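Local coordinates for glycosyl hydrolase family 88 (Pedobacter heparinus, PDB 3WIW), which hydrolyses unsaturated glucuronyl oligosaccharides, with specificity for those derived from heparin, using an alpha6/alpha6-barrel of glycosyl hydrolase family 88, at residues A[278-292]-A[299-312]. Sequence-based numbering, arbitrary orientation. Where two conformers were deposited one is given.
Sequences IMNHPAMPADKIPLW and RDRSPRDASAAAVI
Arg304 and Asp287 meet between two loops, and their salt bridge illustrates how a single carboxylate oxygen can join a turn to a distant side chain. Asp287 OD1 receives Arg304 NH2 on its syn lone pair at 2.7 Å, within the guanidinium plane, while Ile289 N approaches the same oxygen from above the carboxylate plane and closes an Asx turn. The Arg304 chain turns about its CB-CG bond (chi2 -56°), which brings its guanidinium against Pro285, whose CB lies over one face; NH2 also gives a weak bond to Ile289 O. Replacing Arg304 with an alanine would probably leave the Asp287 carboxylate without its cationic mate and open a gap beside Pro285 and Leu291 CD2.

In this alpha6/alpha6-barrel the segments take in the end of helix 265-279, the start of helix 306-322 and parts of the connection between them, pinned by a single beta bridge between Leu291 and Arg304. Asp305 N binds Pro290 O at 2.9 Å, and Trp292 N binds Pro303 O at 3.0 Å. Asp305, at the N-cap of helix 306-322, accepts a weak capping bond from Ser307 N at OD1 and pairs through OD2 with Arg246, a predicted substrate-binding residue.

The buried part is apolar: Ala309 CB touches both Ile289 CD1 and Pro290 CD, each at 3.7 Å, with Ile312 CD1 meeting Ile278 CG2 tip to tip farther along. By contrast, at the exposed side Arg299 extends its chain to lay a guanidinium face against Pro282 and Ala283, with NE 3.4 Å from Ala283 CB.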
ATOM      1  N   ILE A 278       4.796 -15.519   6.020  1.00 10.90           N
ATOM      2  CA  ILE A 278       5.784 -14.609   5.445  1.00 10.90           C
ATOM      3  C   ILE A 278       7.123 -14.671   6.198  1.00 11.97           C
ATOM      4  O   ILE A 278       8.184 -14.900   5.594  1.00 12.11           O
ATOM      5  CB  ILE A 278       5.240 -13.163   5.413  1.00 10.38           C
ATOM      6  CG1 ILE A 278       4.107 -13.053   4.381  1.00 11.54           C
ATOM      7  CG2 ILE A 278       6.359 -12.189   5.093  1.00 12.05           C
ATOM      8  CD1 ILE A 278       3.341 -11.728   4.418  1.00 11.47           C
ATOM      9  N   MET A 279       7.074 -14.527   7.515  1.00 11.64           N
ATOM     10  CA  MET A 279       8.295 -14.389   8.300  1.00 12.90           C
ATOM     11  C   MET A 279       9.114 -15.677   8.330  1.00 14.04           C
ATOM     12  O   MET A 279      10.341 -15.644   8.360  1.00 16.59           O
ATOM     13  CB  MET A 279       7.958 -13.952   9.727  1.00 13.12           C
ATOM     14  CG  MET A 279       7.419 -12.518   9.790  1.00 13.73           C
ATOM     15  SD  MET A 279       6.667 -12.103  11.380  1.00 15.74           S
ATOM     16  CE  MET A 279       8.071 -12.238  12.471  1.00 17.12           C
ATOM     17  N   ASN A 280       8.429 -16.811   8.318  1.00 14.73           N
ATOM     18  CA  ASN A 280       9.096 -18.103   8.418  1.00 15.95           C
ATOM     19  C   ASN A 280       9.338 -18.746   7.064  1.00 14.26           C
ATOM     20  O   ASN A 280       9.786 -19.882   6.974  1.00 14.76           O
ATOM     21  CB  ASN A 280       8.267 -19.047   9.278  1.00 19.28           C
ATOM     22  CG  ASN A 280       8.066 -18.524  10.674  1.00 24.23           C
ATOM     23  OD1 ASN A 280       8.946 -17.870  11.235  1.00 27.98           O
ATOM     24  ND2 ASN A 280       6.904 -18.803  11.244  1.00 26.94           N
ATOM     25  N   HIS A 281       9.028 -18.027   5.999  1.00 12.97           N
ATOM     26  CA  HIS A 281       9.093 -18.642   4.685  1.00 12.37           C
ATOM     27  C   HIS A 281      10.523 -19.051   4.345  1.00 12.63           C
ATOM     28  O   HIS A 281      11.463 -18.286   4.581  1.00 12.72           O
ATOM     29  CB  HIS A 281       8.595 -17.664   3.632  1.00 12.53           C
ATOM     30  CG  HIS A 281       8.147 -18.336   2.381  1.00 12.73           C
ATOM     31  ND1 HIS A 281       9.029 -18.888   1.476  1.00 13.08           N
ATOM     32  CD2 HIS A 281       6.909 -18.617   1.927  1.00 13.49           C
ATOM     33  CE1 HIS A 281       8.344 -19.436   0.487  1.00 12.89           C
ATOM     34  NE2 HIS A 281       7.058 -19.292   0.740  1.00 13.84           N
ATOM     35  N   PRO A 282      10.699 -20.259   3.772  1.00 13.04           N
ATOM     36  CA  PRO A 282      12.036 -20.733   3.396  1.00 13.54           C
ATOM     37  C   PRO A 282      12.705 -19.780   2.389  1.00 13.91           C
ATOM     38  O   PRO A 282      13.927 -19.673   2.342  1.00 15.43           O
ATOM     39  CB  PRO A 282      11.744 -22.107   2.765  1.00 16.38           C
ATOM     40  CG  PRO A 282      10.476 -22.555   3.446  1.00 18.10           C
ATOM     41  CD  PRO A 282       9.671 -21.302   3.583  1.00 15.23           C
ATOM     42  N   ALA A 283      11.905 -19.081   1.598  1.00 12.13           N
ATOM     43  CA  ALA A 283      12.454 -18.173   0.590  1.00 12.05           C
ATOM     44  C   ALA A 283      12.570 -16.723   1.055  1.00 12.16           C
ATOM     45  O   ALA A 283      12.895 -15.849   0.255  1.00 12.61           O
ATOM     46  CB  ALA A 283      11.651 -18.259  -0.700  1.00 13.44           C
ATOM     47  N   MET A 284      12.277 -16.453   2.328  1.00 11.36           N
ATOM     48  CA  MET A 284      12.481 -15.104   2.859  1.00 11.21           C
ATOM     49  C   MET A 284      13.995 -14.882   2.962  1.00 11.63           C
ATOM     50  O   MET A 284      14.698 -15.646   3.654  1.00 13.65           O
ATOM     51  CB  MET A 284      11.837 -14.967   4.228  1.00 13.19           C
ATOM     52  CG  MET A 284      12.160 -13.639   4.891  1.00 13.75           C
ATOM     53  SD  MET A 284      11.579 -12.158   4.023  1.00 15.17           S
ATOM     54  CE  MET A 284       9.840 -12.296   4.267  1.00 15.00           C
ATOM     55  N   PRO A 285      14.533 -13.872   2.248  1.00 10.88           N
ATOM     56  CA  PRO A 285      15.997 -13.718   2.279  1.00 12.10           C
ATOM     57  C   PRO A 285      16.522 -13.265   3.634  1.00 11.55           C
ATOM     58  O   PRO A 285      15.763 -12.715   4.447  1.00 13.51           O
ATOM     59  CB  PRO A 285      16.256 -12.624   1.225  1.00 12.40           C
ATOM     60  CG  PRO A 285      15.048 -12.696   0.306  1.00 12.03           C
ATOM     61  CD  PRO A 285      13.909 -12.972   1.263  1.00 11.41           C
ATOM     62  N   ALA A 286      17.819 -13.463   3.854  1.00 12.63           N
ATOM     63  CA  ALA A 286      18.442 -13.050   5.104  1.00 13.84           C
ATOM     64  C   ALA A 286      18.204 -11.576   5.457  1.00 13.97           C
ATOM     65  O   ALA A 286      18.056 -11.244   6.633  1.00 15.76           O
ATOM     66  CB  ALA A 286      19.922 -13.341   5.084  1.00 16.14           C
ATOM     67  N   ASP A 287      18.195 -10.697   4.456  1.00 12.62           N
ATOM     68  CA  ASP A 287      18.046  -9.264   4.727  1.00 12.32           C
ATOM     69  C   ASP A 287      16.577  -8.828   4.773  1.00 12.06           C
ATOM     70  O   ASP A 287      16.300  -7.646   4.932  1.00 12.62           O
ATOM     71  CB  ASP A 287      18.829  -8.408   3.724  1.00 13.61           C
ATOM     72  CG  ASP A 287      18.324  -8.523   2.299  1.00 13.78           C
ATOM     73  OD1 ASP A 287      17.222  -9.055   2.065  1.00 13.70           O
ATOM     74  OD2 ASP A 287      19.038  -8.033   1.404  1.00 15.12           O
ATOM     75  N   LYS A 288      15.652  -9.777   4.608  1.00 10.95           N
ATOM     76  CA  LYS A 288      14.210  -9.571   4.785  1.00 11.57           C
ATOM     77  C   LYS A 288      13.537  -8.709   3.722  1.00 10.94           C
ATOM     78  O   LYS A 288      12.410  -8.274   3.921  1.00 11.27           O
ATOM     79  CB  LYS A 288      13.895  -9.079   6.206  1.00 13.15           C
ATOM     80  CG  LYS A 288      14.343 -10.100   7.243  1.00 15.83           C
ATOM     81  CD  LYS A 288      14.119  -9.648   8.663  1.00 18.33           C
ATOM     82  CE  LYS A 288      14.457 -10.760   9.617  1.00 20.96           C
ATOM     83  NZ  LYS A 288      15.910 -11.069   9.501  1.00 24.42           N
ATOM     84  N   ILE A 289      14.190  -8.512   2.573  1.00  9.99           N
ATOM     85  CA  ILE A 289      13.527  -7.879   1.444  1.00 10.45           C
ATOM     86  C   ILE A 289      13.063  -8.991   0.504  1.00 10.14           C
ATOM     87  O   ILE A 289      13.894  -9.705  -0.054  1.00 10.14           O
ATOM     88  CB  ILE A 289      14.440  -6.905   0.693  1.00 10.06           C
ATOM     89  CG1 ILE A 289      15.172  -5.975   1.661  1.00 11.30           C
ATOM     90  CG2 ILE A 289      13.615  -6.148  -0.363  1.00 10.26           C
ATOM     91  CD1 ILE A 289      14.238  -5.203   2.617  1.00 11.99           C
ATOM     92  N   PRO A 290      11.749  -9.201   0.395  1.00  9.28           N
ATOM     93  CA  PRO A 290      11.317 -10.409  -0.333  1.00  9.71           C
ATOM     94  C   PRO A 290      11.751 -10.480  -1.791  1.00  9.52           C
ATOM     95  O   PRO A 290      11.921  -9.461  -2.459  1.00  9.86           O
ATOM     96  CB  PRO A 290       9.775 -10.326  -0.275  1.00 10.54           C
ATOM     97  CG  PRO A 290       9.501  -9.500   0.958  1.00 11.38           C
ATOM     98  CD  PRO A 290      10.607  -8.472   0.984  1.00 10.23           C
ATOM     99  N   LEU A 291      11.940 -11.703  -2.283  1.00  8.62           N
ATOM    100  CA  LEU A 291      11.947 -11.929  -3.728  1.00  8.45           C
ATOM    101  C   LEU A 291      10.622 -11.446  -4.310  1.00  8.26           C
ATOM    102  O   LEU A 291       9.606 -11.426  -3.627  1.00  9.47           O
ATOM    103  CB  LEU A 291      12.091 -13.415  -3.986  1.00 10.13           C
ATOM    104  CG  LEU A 291      13.220 -14.124  -3.225  1.00 11.12           C
ATOM    105  CD1 LEU A 291      13.222 -15.628  -3.591  1.00 12.49           C
ATOM    106  CD2 LEU A 291      14.573 -13.440  -3.457  1.00 11.94           C
ATOM    107  N   TRP A 292      10.598 -11.100  -5.590  1.00  9.00           N
ATOM    108  CA  TRP A 292       9.370 -10.534  -6.130  1.00  8.46           C
ATOM    109  C   TRP A 292       8.197 -11.532  -6.061  1.00  8.34           C
ATOM    110  O   TRP A 292       7.031 -11.138  -5.961  1.00  8.37           O
ATOM    111  CB  TRP A 292       9.604 -10.033  -7.561  1.00  8.93           C
ATOM    112  CG  TRP A 292       9.794 -11.155  -8.524  1.00  7.87           C
ATOM    113  CD1 TRP A 292      10.963 -11.846  -8.766  1.00  8.26           C
ATOM    114  CD2 TRP A 292       8.797 -11.760  -9.345  1.00  8.52           C
ATOM    115  NE1 TRP A 292      10.721 -12.864  -9.679  1.00 10.28           N
ATOM    116  CE2 TRP A 292       9.397 -12.823 -10.049  1.00  9.53           C
ATOM    117  CE3 TRP A 292       7.431 -11.510  -9.539  1.00  8.34           C
ATOM    118  CZ2 TRP A 292       8.678 -13.616 -10.966  1.00  9.94           C
ATOM    119  CZ3 TRP A 292       6.715 -12.299 -10.448  1.00  9.32           C
ATOM    120  CH2 TRP A 292       7.343 -13.343 -11.135  1.00 10.34           C
ATOM    121  N   ARG A 299      16.594 -18.322  -6.012  1.00 13.14           N
ATOM    122  CA  ARG A 299      16.493 -17.436  -4.849  1.00 13.90           C
ATOM    123  C   ARG A 299      17.660 -16.475  -4.715  1.00 14.54           C
ATOM    124  O   ARG A 299      17.487 -15.343  -4.277  1.00 15.71           O
ATOM    125  CB  ARG A 299      16.366 -18.260  -3.577  1.00 14.91           C
ATOM    126  CG  ARG A 299      15.081 -19.040  -3.531  1.00 15.08           C
ATOM    127  CD  ARG A 299      15.021 -19.875  -2.296  1.00 15.56           C
ATOM    128  NE  ARG A 299      13.736 -20.546  -2.179  1.00 16.84           N
ATOM    129  CZ  ARG A 299      13.473 -21.522  -1.322  1.00 18.74           C
ATOM    130  NH1 ARG A 299      12.252 -22.048  -1.301  1.00 20.03           N
ATOM    131  NH2 ARG A 299      14.406 -21.949  -0.471  1.00 19.90           N
ATOM    132  N   ASP A 300      18.849 -16.918  -5.093  1.00 14.36           N
ATOM    133  CA  ASP A 300      20.023 -16.067  -4.953  1.00 17.84           C
ATOM    134  C   ASP A 300      20.036 -14.866  -5.879  1.00 16.48           C
ATOM    135  O   ASP A 300      20.539 -13.801  -5.503  1.00 17.39           O
ATOM    136  CB  ASP A 300      21.310 -16.859  -5.196  1.00 23.02           C
ATOM    137  CG  ASP A 300      21.662 -17.794  -4.057  1.00 30.41           C
ATOM    138  OD1 ASP A 300      21.221 -17.553  -2.914  1.00 32.67           O
ATOM    139  OD2 ASP A 300      22.414 -18.762  -4.309  1.00 34.05           O
ATOM    140  N   ARG A 301      19.490 -15.020  -7.086  0.65 15.32           N
ATOM    141  CA  ARG A 301      19.583 -13.972  -8.101  0.65 16.34           C
ATOM    142  C   ARG A 301      18.253 -13.334  -8.492  0.65 14.79           C
ATOM    143  O   ARG A 301      18.219 -12.411  -9.307  0.65 17.03           O
ATOM    144  CB  ARG A 301      20.273 -14.501  -9.350  0.65 19.17           C
ATOM    145  CG  ARG A 301      21.771 -14.761  -9.141  0.65 22.09           C
ATOM    146  CD  ARG A 301      22.477 -15.151 -10.437  0.65 24.86           C
ATOM    147  NE  ARG A 301      22.293 -14.146 -11.491  0.65 26.46           N
ATOM    148  CZ  ARG A 301      22.568 -14.367 -12.773  0.65 27.27           C
ATOM    149  NH1 ARG A 301      22.393 -13.413 -13.677  0.65 26.54           N
ATOM    150  NH2 ARG A 301      23.030 -15.551 -13.149  0.65 28.57           N
ATOM    151  N   SER A 302      17.151 -13.806  -7.926  1.00 12.71           N
ATOM    152  CA  SER A 302      15.842 -13.256  -8.257  1.00 11.47           C
ATOM    153  C   SER A 302      15.753 -11.781  -7.825  1.00 10.22           C
ATOM    154  O   SER A 302      16.187 -11.430  -6.719  1.00 10.99           O
ATOM    155  CB  SER A 302      14.793 -14.083  -7.536  1.00 12.29           C
ATOM    156  OG  SER A 302      13.532 -13.487  -7.673  1.00 12.62           O
ATOM    157  N   PRO A 303      15.176 -10.906  -8.680  1.00  9.48           N
ATOM    158  CA  PRO A 303      14.966  -9.511  -8.251  1.00 10.32           C
ATOM    159  C   PRO A 303      14.157  -9.413  -6.959  1.00  8.73           C
ATOM    160  O   PRO A 303      13.153 -10.127  -6.773  1.00 10.70           O
ATOM    161  CB  PRO A 303      14.174  -8.907  -9.411  1.00 11.55           C
ATOM    162  CG  PRO A 303      14.592  -9.727 -10.587  1.00 12.10           C
ATOM    163  CD  PRO A 303      14.763 -11.127 -10.070  1.00 10.25           C
ATOM    164  N   ARG A 304      14.599  -8.529  -6.065  1.00  9.10           N
ATOM    165  CA  ARG A 304      13.859  -8.220  -4.827  1.00  9.63           C
ATOM    166  C   ARG A 304      12.777  -7.182  -5.084  1.00  9.56           C
ATOM    167  O   ARG A 304      12.823  -6.448  -6.079  1.00 10.93           O
ATOM    168  CB  ARG A 304      14.812  -7.649  -3.773  1.00  9.28           C
ATOM    169  CG  ARG A 304      16.028  -8.523  -3.544  1.00  9.95           C
ATOM    170  CD  ARG A 304      15.645  -9.966  -3.157  1.00 10.21           C
ATOM    171  NE  ARG A 304      16.830 -10.650  -2.658  1.00 10.53           N
ATOM    172  CZ  ARG A 304      17.340 -10.482  -1.433  1.00 10.41           C
ATOM    173  NH1 ARG A 304      18.499 -11.064  -1.093  1.00 12.09           N
ATOM    174  NH2 ARG A 304      16.724  -9.699  -0.554  1.00 11.38           N
ATOM    175  N   ASP A 305      11.816  -7.099  -4.180  1.00  8.71           N
ATOM    176  CA  ASP A 305      10.777  -6.090  -4.331  1.00  7.98           C
ATOM    177  C   ASP A 305      10.678  -5.276  -3.048  1.00  8.56           C
ATOM    178  O   ASP A 305       9.982  -5.672  -2.067  1.00  8.81           O
ATOM    179  CB  ASP A 305       9.434  -6.754  -4.672  1.00  9.43           C
ATOM    180  CG  ASP A 305       8.319  -5.745  -4.877  1.00  9.27           C
ATOM    181  OD1 ASP A 305       8.632  -4.544  -5.128  1.00  9.51           O
ATOM    182  OD2 ASP A 305       7.127  -6.139  -4.798  1.00 10.40           O
ATOM    183  N   ALA A 306      11.348  -4.125  -3.059  1.00  8.28           N
ATOM    184  CA  ALA A 306      11.350  -3.249  -1.895  1.00  8.68           C
ATOM    185  C   ALA A 306       9.931  -2.824  -1.503  1.00  8.27           C
ATOM    186  O   ALA A 306       9.658  -2.660  -0.317  1.00  9.08           O
ATOM    187  CB  ALA A 306      12.214  -2.024  -2.129  1.00  9.65           C
ATOM    188  N   SER A 307       9.020  -2.635  -2.468  1.00  8.33           N
ATOM    189  CA  SER A 307       7.669  -2.177  -2.143  1.00  7.84           C
ATOM    190  C   SER A 307       6.976  -3.193  -1.239  1.00  8.31           C
ATOM    191  O   SER A 307       6.320  -2.819  -0.260  1.00  8.59           O
ATOM    192  CB  SER A 307       6.865  -1.901  -3.418  1.00  8.01           C
ATOM    193  OG  SER A 307       6.513  -3.084  -4.111  1.00  9.03           O
ATOM    194  N   ALA A 308       7.135  -4.484  -1.535  1.00  8.18           N
ATOM    195  CA  ALA A 308       6.567  -5.526  -0.678  1.00  8.49           C
ATOM    196  C   ALA A 308       7.159  -5.437   0.731  1.00  8.25           C
ATOM    197  O   ALA A 308       6.434  -5.598   1.726  1.00  8.78           O
ATOM    198  CB  ALA A 308       6.791  -6.911  -1.278  1.00  8.87           C
ATOM    199  N   ALA A 309       8.485  -5.259   0.826  1.00  7.74           N
ATOM    200  CA  ALA A 309       9.143  -5.123   2.133  1.00  8.20           C
ATOM    201  C   ALA A 309       8.554  -3.952   2.909  1.00  8.04           C
ATOM    202  O   ALA A 309       8.319  -4.081   4.110  1.00  8.95           O
ATOM    203  CB  ALA A 309      10.630  -4.929   1.981  1.00  9.23           C
ATOM    204  N   ALA A 310       8.350  -2.804   2.252  1.00  8.33           N
ATOM    205  CA  ALA A 310       7.865  -1.617   2.955  1.00  8.95           C
ATOM    206  C   ALA A 310       6.441  -1.840   3.484  1.00  8.76           C
ATOM    207  O   ALA A 310       6.127  -1.443   4.620  1.00  9.54           O
ATOM    208  CB  ALA A 310       7.924  -0.411   2.045  1.00  9.60           C
ATOM    209  N   VAL A 311       5.574  -2.450   2.673  1.00  7.27           N
ATOM    210  CA  VAL A 311       4.203  -2.751   3.074  1.00  7.88           C
ATOM    211  C   VAL A 311       4.214  -3.715   4.254  1.00  8.38           C
ATOM    212  O   VAL A 311       3.490  -3.515   5.234  1.00  9.63           O
ATOM    213  CB  VAL A 311       3.387  -3.281   1.880  1.00  8.61           C
ATOM    214  CG1 VAL A 311       2.000  -3.769   2.327  1.00  8.74           C
ATOM    215  CG2 VAL A 311       3.257  -2.208   0.787  1.00  8.82           C
ATOM    216  N   ILE A 312       5.058  -4.746   4.177  1.00  7.85           N
ATOM    217  CA  ILE A 312       5.173  -5.696   5.273  1.00  8.03           C
ATOM    218  C   ILE A 312       5.657  -5.019   6.552  1.00  9.10           C
ATOM    219  O   ILE A 312       5.097  -5.271   7.624  1.00  9.48           O
ATOM    220  CB  ILE A 312       6.092  -6.889   4.895  1.00  9.20           C
ATOM    221  CG1 ILE A 312       5.374  -7.773   3.873  1.00  9.68           C
ATOM    222  CG2 ILE A 312       6.473  -7.691   6.128  1.00 10.64           C
ATOM    223  CD1 ILE A 312       6.320  -8.690   3.094  1.00 10.89           C
TER
HETATM  224  O   HOH W   1      19.764 -11.405   1.712  1.00 13.56           O
HETATM  225  O   HOH W   2       6.152  -8.495  -5.517  1.00  9.04           O
HETATM  226  O   HOH W   3      13.047 -14.571 -10.306  1.00 11.72           O